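Local coordinates for long form salivary protein D7L1 (Anopheles stephensi, PDB 3NHI) that binds and sequesters cysteinyl leukotrienes and thromboxane A2 analogues in mosquito saliva, blunting the vertebrate host's response to blood feeding, at residues Cys18-Leu23 with Ile210-Asn215. Residues are numbered along the deposited sequence; the frame is centred on the assembly and turned at random.
Sequences CYEDHL and IVRDFN. With EAH ((5S,7E,9E,11Z,14Z)-5-hydroxyicosa-7,9,11,14-tetraenoic acid), chain B.
E20 and D21, neighbours in the last turn of helix 8-22, share one arginine, R212, which reaches across from helix 207-216. Y19 belongs to the ligand pocket, its OH 3.6 Å from C7 of the bound hydroxy fatty acid and hydrogen-bonded to N37. E20 points toward helix 207-216, and its OE2 receives R212 NH2 at 2.9 Å in a nearly straight bond (161°), on the anti side of the carboxylate; a weak bond from R212 NH1 ends on the same oxygen. Carboxylate and guanidinium are almost coplanar here. D21 OD1 takes R212 NH2 at 3.0 Å on its syn side, tilted from both planes, which stand 71° apart, while OD2 is bound by R17. A water bridges the pair further, donating to D21 OD1 and accepting from R212 NE at 2.8 Å. R212 spans the gap because its chain is extended from CG to NE, with CG anti to the backbone N (chi1 -172°); the CA atoms of D21 and R212 stay 11.4 Å apart. With NH2 gripped by two carboxylates, the guanidinium is probably fixed in rotation and kept charged, in a surface contact made by charge and water that ties the end of helix 8-22 to helix 207-216.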
ATOM      1  N   CYS A  18       2.521  -1.473  -7.145  1.00  5.83           N
ATOM      2  CA  CYS A  18       2.999  -2.184  -8.326  1.00  6.04           C
ATOM      3  C   CYS A  18       3.079  -1.272  -9.543  1.00  6.48           C
ATOM      4  O   CYS A  18       4.033  -1.377 -10.314  1.00  6.30           O
ATOM      5  CB  CYS A  18       2.163  -3.432  -8.604  1.00  6.19           C
ATOM      6  SG  CYS A  18       2.390  -4.742  -7.378  1.00  6.52           S
ATOM      7  N   TYR A  19       2.103  -0.373  -9.719  1.00  6.46           N
ATOM      8  CA  TYR A  19       2.212   0.645 -10.770  1.00  7.59           C
ATOM      9  C   TYR A  19       3.482   1.471 -10.574  1.00  7.66           C
ATOM     10  O   TYR A  19       4.244   1.686 -11.513  1.00  8.15           O
ATOM     11  CB  TYR A  19       0.998   1.583 -10.769  1.00  8.57           C
ATOM     12  CG  TYR A  19      -0.211   1.151 -11.577  1.00 11.98           C
ATOM     13  CD1 TYR A  19      -0.590   1.853 -12.720  1.00 16.74           C
ATOM     14  CD2 TYR A  19      -1.011   0.087 -11.165  1.00 16.32           C
ATOM     15  CE1 TYR A  19      -1.716   1.490 -13.450  1.00 17.89           C
ATOM     16  CE2 TYR A  19      -2.145  -0.284 -11.889  1.00 17.80           C
ATOM     17  CZ  TYR A  19      -2.483   0.421 -13.028  1.00 17.13           C
ATOM     18  OH  TYR A  19      -3.596   0.050 -13.737  1.00 17.80           O
ATOM     19  N   GLU A  20       3.716   1.940  -9.353  1.00  7.86           N
ATOM     20  CA  GLU A  20       4.909   2.755  -9.081  1.00  8.09           C
ATOM     21  C   GLU A  20       6.197   2.033  -9.440  1.00  8.53           C
ATOM     22  O   GLU A  20       7.139   2.637  -9.988  1.00  9.55           O
ATOM     23  CB  GLU A  20       4.958   3.187  -7.615  1.00  7.67           C
ATOM     24  CG  GLU A  20       3.918   4.219  -7.232  1.00  7.89           C
ATOM     25  CD  GLU A  20       3.875   4.508  -5.747  1.00  7.48           C
ATOM     26  OE1 GLU A  20       2.968   5.260  -5.342  1.00  8.14           O
ATOM     27  OE2 GLU A  20       4.723   3.986  -4.984  1.00  8.73           O
ATOM     28  N   ASP A  21       6.245   0.743  -9.135  1.00  8.37           N
ATOM     29  CA  ASP A  21       7.484   0.006  -9.286  1.00  9.23           C
ATOM     30  C   ASP A  21       7.687  -0.578 -10.681  1.00  9.09           C
ATOM     31  O   ASP A  21       8.795  -1.010 -11.010  1.00 10.05           O
ATOM     32  CB  ASP A  21       7.597  -1.057  -8.203  1.00  9.80           C
ATOM     33  CG  ASP A  21       7.858  -0.453  -6.829  1.00 10.67           C
ATOM     34  OD1 ASP A  21       8.096   0.771  -6.738  1.00 14.84           O
ATOM     35  OD2 ASP A  21       7.841  -1.209  -5.856  1.00 13.72           O
ATOM     36  N   HIS A  22       6.639  -0.577 -11.502  1.00  8.94           N
ATOM     37  CA  HIS A  22       6.724  -1.224 -12.825  1.00  9.17           C
ATOM     38  C   HIS A  22       6.364  -0.370 -14.027  1.00 10.39           C
ATOM     39  O   HIS A  22       6.773  -0.689 -15.136  1.00 10.19           O
ATOM     40  CB  HIS A  22       5.958  -2.551 -12.817  1.00  8.53           C
ATOM     41  CG  HIS A  22       6.518  -3.519 -11.835  1.00  8.83           C
ATOM     42  ND1 HIS A  22       7.626  -4.292 -12.111  1.00  7.35           N
ATOM     43  CD2 HIS A  22       6.201  -3.762 -10.543  1.00  7.70           C
ATOM     44  CE1 HIS A  22       7.941  -4.999 -11.041  1.00  8.17           C
ATOM     45  NE2 HIS A  22       7.096  -4.692 -10.074  1.00  7.92           N
ATOM     46  N   LEU A  23       5.612   0.707 -13.837  1.00 11.59           N
ATOM     47  CA  LEU A  23       5.361   1.608 -14.956  1.00 13.69           C
ATOM     48  C   LEU A  23       6.677   2.174 -15.473  1.00 15.08           C
ATOM     49  O   LEU A  23       7.552   2.558 -14.687  1.00 15.15           O
ATOM     50  CB  LEU A  23       4.431   2.754 -14.566  1.00 13.33           C
ATOM     51  CG  LEU A  23       2.938   2.451 -14.465  1.00 14.16           C
ATOM     52  CD1 LEU A  23       2.250   3.623 -13.790  1.00 14.68           C
ATOM     53  CD2 LEU A  23       2.306   2.163 -15.830  1.00 14.83           C
ATOM     54  N   ILE A 210      11.542   3.070   4.631  1.00  5.54           N
ATOM     55  CA  ILE A 210      11.846   4.417   5.116  1.00  5.78           C
ATOM     56  C   ILE A 210      12.867   5.089   4.182  1.00  5.64           C
ATOM     57  O   ILE A 210      12.693   6.257   3.808  1.00  5.85           O
ATOM     58  CB  ILE A 210      12.281   4.401   6.594  1.00  5.68           C
ATOM     59  CG1 ILE A 210      11.129   3.855   7.454  1.00  6.22           C
ATOM     60  CG2 ILE A 210      12.727   5.788   7.062  1.00  7.71           C
ATOM     61  CD1 ILE A 210      11.453   3.711   8.959  1.00  8.00           C
ATOM     62  N   VAL A 211      13.899   4.349   3.767  1.00  5.76           N
ATOM     63  CA  VAL A 211      14.856   4.867   2.792  1.00  6.27           C
ATOM     64  C   VAL A 211      14.141   5.306   1.513  1.00  5.86           C
ATOM     65  O   VAL A 211      14.459   6.370   0.976  1.00  6.07           O
ATOM     66  CB  VAL A 211      15.968   3.845   2.491  1.00  6.05           C
ATOM     67  CG1 VAL A 211      16.820   4.276   1.299  1.00  6.81           C
ATOM     68  CG2 VAL A 211      16.848   3.660   3.728  1.00  7.43           C
ATOM     69  N   ARG A 212      13.170   4.518   1.041  1.00  5.62           N
ATOM     70  CA  ARG A 212      12.430   4.851  -0.185  1.00  5.66           C
ATOM     71  C   ARG A 212      11.794   6.241  -0.085  1.00  5.29           C
ATOM     72  O   ARG A 212      11.802   7.003  -1.053  1.00  5.44           O
ATOM     73  CB  ARG A 212      11.365   3.798  -0.477  1.00  5.73           C
ATOM     74  CG  ARG A 212      10.678   3.947  -1.829  1.00  7.23           C
ATOM     75  CD  ARG A 212       9.703   2.798  -1.993  1.00  8.22           C
ATOM     76  NE  ARG A 212       9.102   2.718  -3.327  1.00  9.21           N
ATOM     77  CZ  ARG A 212       7.922   3.235  -3.644  1.00  9.05           C
ATOM     78  NH1 ARG A 212       7.226   3.918  -2.747  1.00  7.34           N
ATOM     79  NH2 ARG A 212       7.441   3.081  -4.866  1.00  9.63           N
ATOM     80  N   ASP A 213      11.287   6.580   1.097  1.00  5.20           N
ATOM     81  CA  ASP A 213      10.679   7.895   1.298  1.00  5.18           C
ATOM     82  C   ASP A 213      11.682   9.046   1.205  1.00  5.14           C
ATOM     83  O   ASP A 213      11.330  10.143   0.748  1.00  5.85           O
ATOM     84  CB  ASP A 213       9.928   7.948   2.628  1.00  4.83           C
ATOM     85  CG  ASP A 213       8.539   7.346   2.544  1.00  4.94           C
ATOM     86  OD1 ASP A 213       8.147   6.868   1.465  1.00  6.10           O
ATOM     87  OD2 ASP A 213       7.826   7.391   3.561  1.00  5.07           O
ATOM     88  N   PHE A 214      12.922   8.814   1.643  1.00  5.30           N
ATOM     89  CA  PHE A 214      13.985   9.803   1.443  1.00  5.88           C
ATOM     90  C   PHE A 214      14.399   9.888  -0.029  1.00  5.96           C
ATOM     91  O   PHE A 214      14.666  10.980  -0.543  1.00  6.04           O
ATOM     92  CB  PHE A 214      15.193   9.500   2.338  1.00  5.98           C
ATOM     93  CG  PHE A 214      14.985   9.862   3.779  1.00  5.56           C
ATOM     94  CD1 PHE A 214      14.244   9.036   4.625  1.00  5.73           C
ATOM     95  CD2 PHE A 214      15.526  11.032   4.294  1.00  6.20           C
ATOM     96  CE1 PHE A 214      14.057   9.378   5.970  1.00  6.26           C
ATOM     97  CE2 PHE A 214      15.353  11.374   5.634  1.00  6.18           C
ATOM     98  CZ  PHE A 214      14.611  10.544   6.471  1.00  6.94           C
ATOM     99  N   ASN A 215      14.423   8.746  -0.716  1.00  5.83           N
ATOM    100  CA  ASN A 215      14.717   8.740  -2.154  1.00  6.67           C
ATOM    101  C   ASN A 215      13.671   9.547  -2.904  1.00  6.25           C
ATOM    102  O   ASN A 215      14.004  10.298  -3.820  1.00  6.75           O
ATOM    103  CB  ASN A 215      14.784   7.313  -2.696  1.00  6.76           C
ATOM    104  CG  ASN A 215      15.974   6.543  -2.158  1.00  7.54           C
ATOM    105  OD1 ASN A 215      16.913   7.119  -1.602  1.00 10.10           O
ATOM    106  ND2 ASN A 215      15.948   5.234  -2.350  1.00  9.96           N
TER
HETATM  107  O1  EAH B   1     -10.951   2.353  -5.915  1.00 16.83           O
HETATM  108  C1  EAH B   1     -10.319   1.873  -6.891  1.00 19.78           C
HETATM  109  O2  EAH B   1      -9.646   2.583  -7.677  1.00 20.15           O
HETATM  110  C2  EAH B   1     -10.373   0.374  -7.116  1.00 20.85           C
HETATM  111  C3  EAH B   1      -9.862   0.005  -8.511  1.00 23.82           C
HETATM  112  C4  EAH B   1      -8.376  -0.346  -8.489  1.00 25.89           C
HETATM  113  C5  EAH B   1      -7.890  -0.669  -9.886  1.00 27.40           C
HETATM  114  O3  EAH B   1      -8.389  -1.849 -10.257  1.00 28.84           O
HETATM  115  C6  EAH B   1      -6.364  -0.719  -9.915  1.00 27.81           C
HETATM  116  C7  EAH B   1      -5.850  -1.195 -11.264  1.00 28.00           C
HETATM  117  C8  EAH B   1      -5.291  -2.597 -11.146  1.00 28.30           C
HETATM  118  C9  EAH B   1      -5.008  -3.126 -12.476  1.00 28.70           C
HETATM  119  C10 EAH B   1      -4.682  -4.416 -12.413  1.00 28.51           C
HETATM  120  C11 EAH B   1      -4.415  -4.895 -13.767  1.00 28.90           C
HETATM  121  C12 EAH B   1      -4.143  -6.170 -14.061  1.00 29.13           C
HETATM  122  C13 EAH B   1      -4.059  -7.267 -13.025  1.00 29.15           C
HETATM  123  C14 EAH B   1      -2.607  -7.422 -12.627  1.00 28.77           C
HETATM  124  C15 EAH B   1      -1.997  -8.596 -12.447  1.00 29.04           C
HETATM  125  C16 EAH B   1      -2.686  -9.929 -12.604  1.00 28.83           C
HETATM  126  C17 EAH B   1      -3.049 -10.459 -11.225  1.00 27.87           C
HETATM  127  C18 EAH B   1      -4.483 -10.094 -10.868  1.00 27.00           C
HETATM  128  C19 EAH B   1      -4.987 -10.967  -9.732  1.00 26.83           C
HETATM  129  C20 EAH B   1      -6.375 -10.547  -9.307  1.00 26.27           C
HETATM  130  O   HOH W   1      10.535   0.882  -4.887  1.00 29.33           O